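Local atomic coordinates of uncharacterized protein (Bacteroides ovatus, PDB entry 4FXT), a protein that is of unknown function but belongs to the DUF3823 family, pairing a transthyretin-like N-terminal domain with an E-set-like C-terminal beta domain. Residues I15-A20 / F99-S104; A114-N119 / N153-D158. One frame throughout, in Å; residues are numbered along the deposited sequence.

Interaction 1 of 2, residues I15-A20 / F99-S104; sequences IYDGEA and FVRNVS
Y16 turns the edge of its ring onto the face of F99 in a T-shaped stack, with the ring centroids 4.9 Å apart and the planes at 62°. Its CD2 stands over the centre of the F99 ring. Y16 carries CG anti to its own backbone N (chi1 175°), which sends the ring out from the end of strand 7-16 to the strand 98-108. The Type I' turn from Y16 to E19, with G18 at a positive phi that favours glycine, brings two acids to R101. R101 grips D17 end-on, NH1 at 2.8 Å and NH2 at 3.0 Å from the single oxygen OD2. The guanidinium plane is 54° from the carboxylate, and while NH2 takes the anti lone pair of OD2, NH1 comes in from above the carboxylate plane. Arginine suits this place because its several N-H groups serve D17 and N119 OD1 at once. E19 adds a long, charge-only pairing to NH1, and a water joins its OE2 to NH1 and to N102 OD1. A methionine in place of R101 would probably leave both D17 and E19 without their counter-charge at this joint. Aromatic packing thus lies beside an ionic network, probably weakened by solvent at the exposed D17, between the two domains.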
loop_
_atom_site.group_PDB
_atom_site.type_symbol
_atom_site.label_atom_id
_atom_site.label_comp_id
_atom_site.label_asym_id
_atom_site.label_seq_id
_atom_site.Cartn_x
_atom_site.Cartn_y
_atom_site.Cartn_z
ATOM N N ILE A 15 4.182 -0.159 8.663
ATOM C CA ILE A 15 3.756 1.101 9.270
ATOM C C ILE A 15 4.687 2.272 8.963
ATOM O O ILE A 15 5.912 2.184 9.049
ATOM C CB ILE A 15 3.688 0.884 10.822
ATOM C CG1 ILE A 15 2.541 -0.052 11.198
ATOM C CG2 ILE A 15 3.568 2.178 11.617
ATOM C CD1 ILE A 15 1.138 0.436 10.877
ATOM N N TYR A 16 4.040 3.396 8.658
ATOM C CA TYR A 16 4.638 4.711 8.468
ATOM C C TYR A 16 3.762 5.717 9.131
ATOM O O TYR A 16 2.554 5.718 8.869
ATOM C CB TYR A 16 4.885 5.085 7.003
ATOM C CG TYR A 16 5.393 6.505 6.862
ATOM C CD1 TYR A 16 6.717 6.821 7.140
ATOM C CD2 TYR A 16 4.535 7.545 6.510
ATOM C CE1 TYR A 16 7.187 8.131 7.038
ATOM C CE2 TYR A 16 4.988 8.860 6.420
ATOM C CZ TYR A 16 6.322 9.148 6.669
ATOM O OH TYR A 16 6.802 10.431 6.557
ATOM N N ASP A 17 4.375 6.591 9.970
ATOM C CA ASP A 17 3.699 7.646 10.715
ATOM C C ASP A 17 2.401 7.046 11.303
ATOM O O ASP A 17 1.302 7.570 11.061
ATOM C CB ASP A 17 3.448 8.901 9.815
ATOM C CG ASP A 17 2.929 10.176 10.509
ATOM O OD1 ASP A 17 2.809 10.182 11.761
ATOM O OD2 ASP A 17 2.694 11.174 9.808
ATOM N N GLY A 18 2.561 5.888 11.961
ATOM C CA GLY A 18 1.505 5.145 12.645
ATOM C C GLY A 18 0.333 4.647 11.829
ATOM O O GLY A 18 -0.702 4.277 12.394
ATOM N N GLU A 19 0.472 4.653 10.504
ATOM C CA GLU A 19 -0.564 4.223 9.559
ATOM C C GLU A 19 -0.102 3.040 8.738
ATOM O O GLU A 19 1.092 2.961 8.377
ATOM C CB GLU A 19 -0.948 5.374 8.601
ATOM C CG GLU A 19 -1.589 6.580 9.248
ATOM C CD GLU A 19 -2.153 7.618 8.294
ATOM O OE1 GLU A 19 -2.609 7.245 7.186
ATOM O OE2 GLU A 19 -2.238 8.796 8.708
ATOM N N ALA A 20 -1.036 2.130 8.404
ATOM C CA ALA A 20 -0.695 0.996 7.536
ATOM C C ALA A 20 -0.476 1.485 6.112
ATOM O O ALA A 20 -1.309 2.234 5.581
ATOM C CB ALA A 20 -1.786 -0.054 7.588
ATOM N N PHE A 99 4.314 9.026 0.278
ATOM C CA PHE A 99 3.228 8.475 1.085
ATOM C C PHE A 99 1.907 9.183 0.755
ATOM O O PHE A 99 1.893 10.401 0.551
ATOM C CB PHE A 99 3.568 8.588 2.580
ATOM C CG PHE A 99 2.523 8.061 3.544
ATOM C CD1 PHE A 99 2.246 6.692 3.625
ATOM C CD2 PHE A 99 1.870 8.913 4.414
ATOM C CE1 PHE A 99 1.284 6.199 4.519
ATOM C CE2 PHE A 99 0.929 8.420 5.327
ATOM C CZ PHE A 99 0.643 7.066 5.379
ATOM N N VAL A 100 0.812 8.402 0.659
ATOM C CA VAL A 100 -0.528 8.942 0.379
ATOM C C VAL A 100 -1.354 8.930 1.667
ATOM O O VAL A 100 -1.556 7.848 2.233
ATOM C CB VAL A 100 -1.278 8.182 -0.764
ATOM C CG1 VAL A 100 -2.498 8.989 -1.223
ATOM C CG2 VAL A 100 -0.363 7.928 -1.959
ATOM N N ARG A 101 -1.825 10.107 2.128
ATOM C CA ARG A 101 -2.735 10.157 3.317
ATOM C C ARG A 101 -3.984 11.056 3.101
ATOM O O ARG A 101 -4.113 11.792 2.111
ATOM C CB ARG A 101 -2.028 10.660 4.592
ATOM C CG ARG A 101 -1.776 12.179 4.637
ATOM C CD ARG A 101 -1.034 12.533 5.895
ATOM N NE ARG A 101 0.345 12.039 5.871
ATOM C CZ ARG A 101 1.034 11.682 6.950
ATOM N NH1 ARG A 101 0.450 11.669 8.150
ATOM N NH2 ARG A 101 2.299 11.286 6.835
ATOM N N ASN A 102 -4.890 10.990 4.092
ATOM C CA ASN A 102 -6.120 11.784 4.237
ATOM C C ASN A 102 -6.904 11.752 2.913
ATOM O O ASN A 102 -7.239 12.783 2.318
ATOM C CB ASN A 102 -5.754 13.192 4.664
ATOM C CG ASN A 102 -4.777 13.259 5.857
ATOM O OD1 ASN A 102 -4.466 12.263 6.539
ATOM N ND2 ASN A 102 -4.163 14.426 6.063
ATOM N N VAL A 103 -7.210 10.524 2.487
ATOM C CA VAL A 103 -7.858 10.210 1.222
ATOM C C VAL A 103 -9.361 9.995 1.427
ATOM O O VAL A 103 -9.766 9.252 2.302
ATOM C CB VAL A 103 -7.187 8.963 0.601
ATOM C CG1 VAL A 103 -7.849 8.581 -0.705
ATOM C CG2 VAL A 103 -5.698 9.218 0.383
ATOM N N SER A 104 -10.173 10.667 0.610
ATOM C CA SER A 104 -11.628 10.614 0.619
ATOM C C SER A 104 -12.157 10.652 -0.799
ATOM O O SER A 104 -11.531 11.242 -1.675
ATOM C CB SER A 104 -12.219 11.751 1.440
ATOM O OG SER A 104 -11.748 12.998 0.969
HETATM O O HOH W 1 -2.769 11.248 8.337
#

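Interaction 2 of 2, residues A114-N119 / N153-D158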
loop_
_atom_site.group_PDB
_atom_site.type_symbol
_atom_site.label_atom_id
_atom_site.label_comp_id
_atom_site.label_asym_id
_atom_site.label_seq_id
_atom_site.Cartn_x
_atom_site.Cartn_y
_atom_site.Cartn_z
ATOM N N ALA A 114 -11.939 12.690 -5.981
ATOM C CA ALA A 114 -10.894 12.208 -5.093
ATOM C C ALA A 114 -10.161 13.368 -4.448
ATOM O O ALA A 114 -9.733 14.288 -5.143
ATOM C CB ALA A 114 -9.915 11.333 -5.860
ATOM N N ARG A 115 -10.037 13.329 -3.105
ATOM C CA ARG A 115 -9.278 14.297 -2.309
ATOM C C ARG A 115 -8.172 13.526 -1.596
ATOM O O ARG A 115 -8.430 12.456 -1.038
ATOM C CB ARG A 115 -10.161 15.088 -1.354
ATOM C CG ARG A 115 -11.217 15.865 -2.117
ATOM C CD ARG A 115 -12.170 16.608 -1.224
ATOM N NE ARG A 115 -13.379 16.970 -1.959
ATOM C CZ ARG A 115 -13.540 18.090 -2.655
ATOM N NH1 ARG A 115 -12.561 18.989 -2.720
ATOM N NH2 ARG A 115 -14.685 18.324 -3.285
ATOM N N PHE A 116 -6.930 14.007 -1.704
ATOM C CA PHE A 116 -5.772 13.295 -1.184
ATOM C C PHE A 116 -4.577 14.223 -0.933
ATOM O O PHE A 116 -4.443 15.278 -1.560
ATOM C CB PHE A 116 -5.356 12.199 -2.200
ATOM C CG PHE A 116 -5.154 12.725 -3.597
ATOM C CD1 PHE A 116 -6.233 12.866 -4.470
ATOM C CD2 PHE A 116 -3.894 13.131 -4.031
ATOM C CE1 PHE A 116 -6.049 13.403 -5.756
ATOM C CE2 PHE A 116 -3.709 13.639 -5.326
ATOM C CZ PHE A 116 -4.784 13.761 -6.181
ATOM N N THR A 117 -3.681 13.774 -0.055
ATOM C CA THR A 117 -2.447 14.459 0.287
ATOM C C THR A 117 -1.289 13.513 -0.004
ATOM O O THR A 117 -1.413 12.289 0.178
ATOM C CB THR A 117 -2.517 14.903 1.745
ATOM O OG1 THR A 117 -3.735 15.640 1.940
ATOM C CG2 THR A 117 -1.291 15.722 2.177
ATOM N N ILE A 118 -0.173 14.075 -0.495
ATOM C CA ILE A 118 1.036 13.310 -0.883
ATOM C C ILE A 118 2.236 13.921 -0.226
ATOM O O ILE A 118 2.429 15.140 -0.288
ATOM C CB ILE A 118 1.225 13.234 -2.422
ATOM C CG1 ILE A 118 -0.034 12.600 -3.099
ATOM C CG2 ILE A 118 2.509 12.480 -2.792
ATOM C CD1 ILE A 118 -0.048 12.626 -4.599
ATOM N N ASN A 119 3.060 13.072 0.406
ATOM C CA ASN A 119 4.302 13.492 1.071
ATOM C C ASN A 119 5.519 12.900 0.391
ATOM O O ASN A 119 5.468 11.745 -0.028
ATOM C CB ASN A 119 4.282 13.062 2.538
ATOM C CG ASN A 119 3.096 13.559 3.361
ATOM O OD1 ASN A 119 2.394 12.765 4.035
ATOM N ND2 ASN A 119 2.796 14.863 3.282
ATOM N N ASN A 153 3.529 13.968 -12.742
ATOM C CA ASN A 153 4.463 13.897 -11.647
ATOM C C ASN A 153 4.803 15.250 -11.063
ATOM O O ASN A 153 5.932 15.418 -10.594
ATOM C CB ASN A 153 5.734 13.256 -12.177
ATOM C CG ASN A 153 6.507 14.023 -13.248
ATOM O OD1 ASN A 153 6.058 15.023 -13.832
ATOM N ND2 ASN A 153 7.727 13.579 -13.501
ATOM N N THR A 154 3.864 16.235 -11.111
ATOM C CA THR A 154 4.089 17.589 -10.569
ATOM C C THR A 154 2.947 17.940 -9.596
ATOM O O THR A 154 2.648 19.114 -9.372
ATOM C CB THR A 154 4.225 18.642 -11.686
ATOM O OG1 THR A 154 3.002 18.696 -12.428
ATOM C CG2 THR A 154 5.434 18.405 -12.605
ATOM N N VAL A 155 2.322 16.917 -8.999
ATOM C CA VAL A 155 1.267 17.131 -8.008
ATOM C C VAL A 155 1.908 17.805 -6.772
ATOM O O VAL A 155 2.954 17.353 -6.320
ATOM C CB VAL A 155 0.526 15.810 -7.654
ATOM C CG1 VAL A 155 -0.543 16.035 -6.584
ATOM C CG2 VAL A 155 -0.087 15.174 -8.901
ATOM N N SER A 156 1.302 18.907 -6.263
ATOM C CA SER A 156 1.801 19.599 -5.074
ATOM C C SER A 156 1.799 18.640 -3.846
ATOM O O SER A 156 0.994 17.695 -3.732
ATOM C CB SER A 156 0.993 20.854 -4.790
ATOM O OG SER A 156 -0.388 20.610 -4.651
ATOM N N LEU A 157 2.780 18.854 -2.983
ATOM C CA LEU A 157 3.052 18.055 -1.801
ATOM C C LEU A 157 2.531 18.684 -0.517
ATOM O O LEU A 157 2.276 19.896 -0.461
ATOM C CB LEU A 157 4.574 17.906 -1.692
ATOM C CG LEU A 157 5.260 16.740 -2.400
ATOM C CD1 LEU A 157 4.647 16.384 -3.752
ATOM C CD2 LEU A 157 6.735 17.004 -2.520
ATOM N N ASP A 158 2.394 17.840 0.529
ATOM C CA ASP A 158 2.022 18.173 1.916
ATOM C C ASP A 158 0.754 19.097 1.976
ATOM O O ASP A 158 0.664 19.999 2.825
ATOM C CB ASP A 158 3.215 18.858 2.627
ATOM C CG ASP A 158 4.561 18.155 2.575
ATOM O OD1 ASP A 158 4.604 16.963 2.201
ATOM O OD2 ASP A 158 5.572 18.796 2.914
#
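I118 O accepts a hydrogen bond from the backbone N of D158 at 2.8 Å, joining strand 111-120 of the C-terminal beta domain, assigned to the E-set clan, to the loop between strands 147-150 and 160-166. The N-H...O angle of 163° is nearly straight, and the CA of L157 lies 3.3 Å from the same oxygen as a CA-H...O contact. Beneath this bond the contact is apolar: the CG1 methyl of V155 meets I118 CD1 at 4.0 Å and reaches the edge of the F116 ring at CE2. With chi1 at 178° this methyl is trans to the backbone N of V155 and faces the strand. A short branched valine suits this place, since one methyl can touch both the F116 edge and the I118 tip, and both V155 and I118 also touch V130 of strand 127-135. The CG2 methyl of T117 rests against the backbone of D158, from which the loop runs on into strand 160-166. N119 suits the strand's end because its amide serves two partners: OD1 accepts from R101 NE, which steadies the group, while ND2 is given to the loop. That donor lies 3.0 Å from D158 OD1, approaching from above the carboxylate plane.

Interaction 1 (15-20 with 99-104) is a surface contact between the two family domains, whereas interaction 2 (114-119 with 153-158) is partly buried and lies wholly within the C-terminal one. Strands 98-108 and 111-120 are antiparallel neighbours in one sheet, which ties the two contacts together: F99 O lies 2.9 Å from N119 N, and R101 NE lies 2.8 Å from N119 OD1. The arginine that meets the acids of the first domain is therefore also held by the asparagine that reaches the loop. Charge and aromatic rings dominate at the joint between domains; inside the domain, apolar contacts of V155 with F116 and I118, both buried, accompany a backbone bond and an amide-to-carboxylate bond.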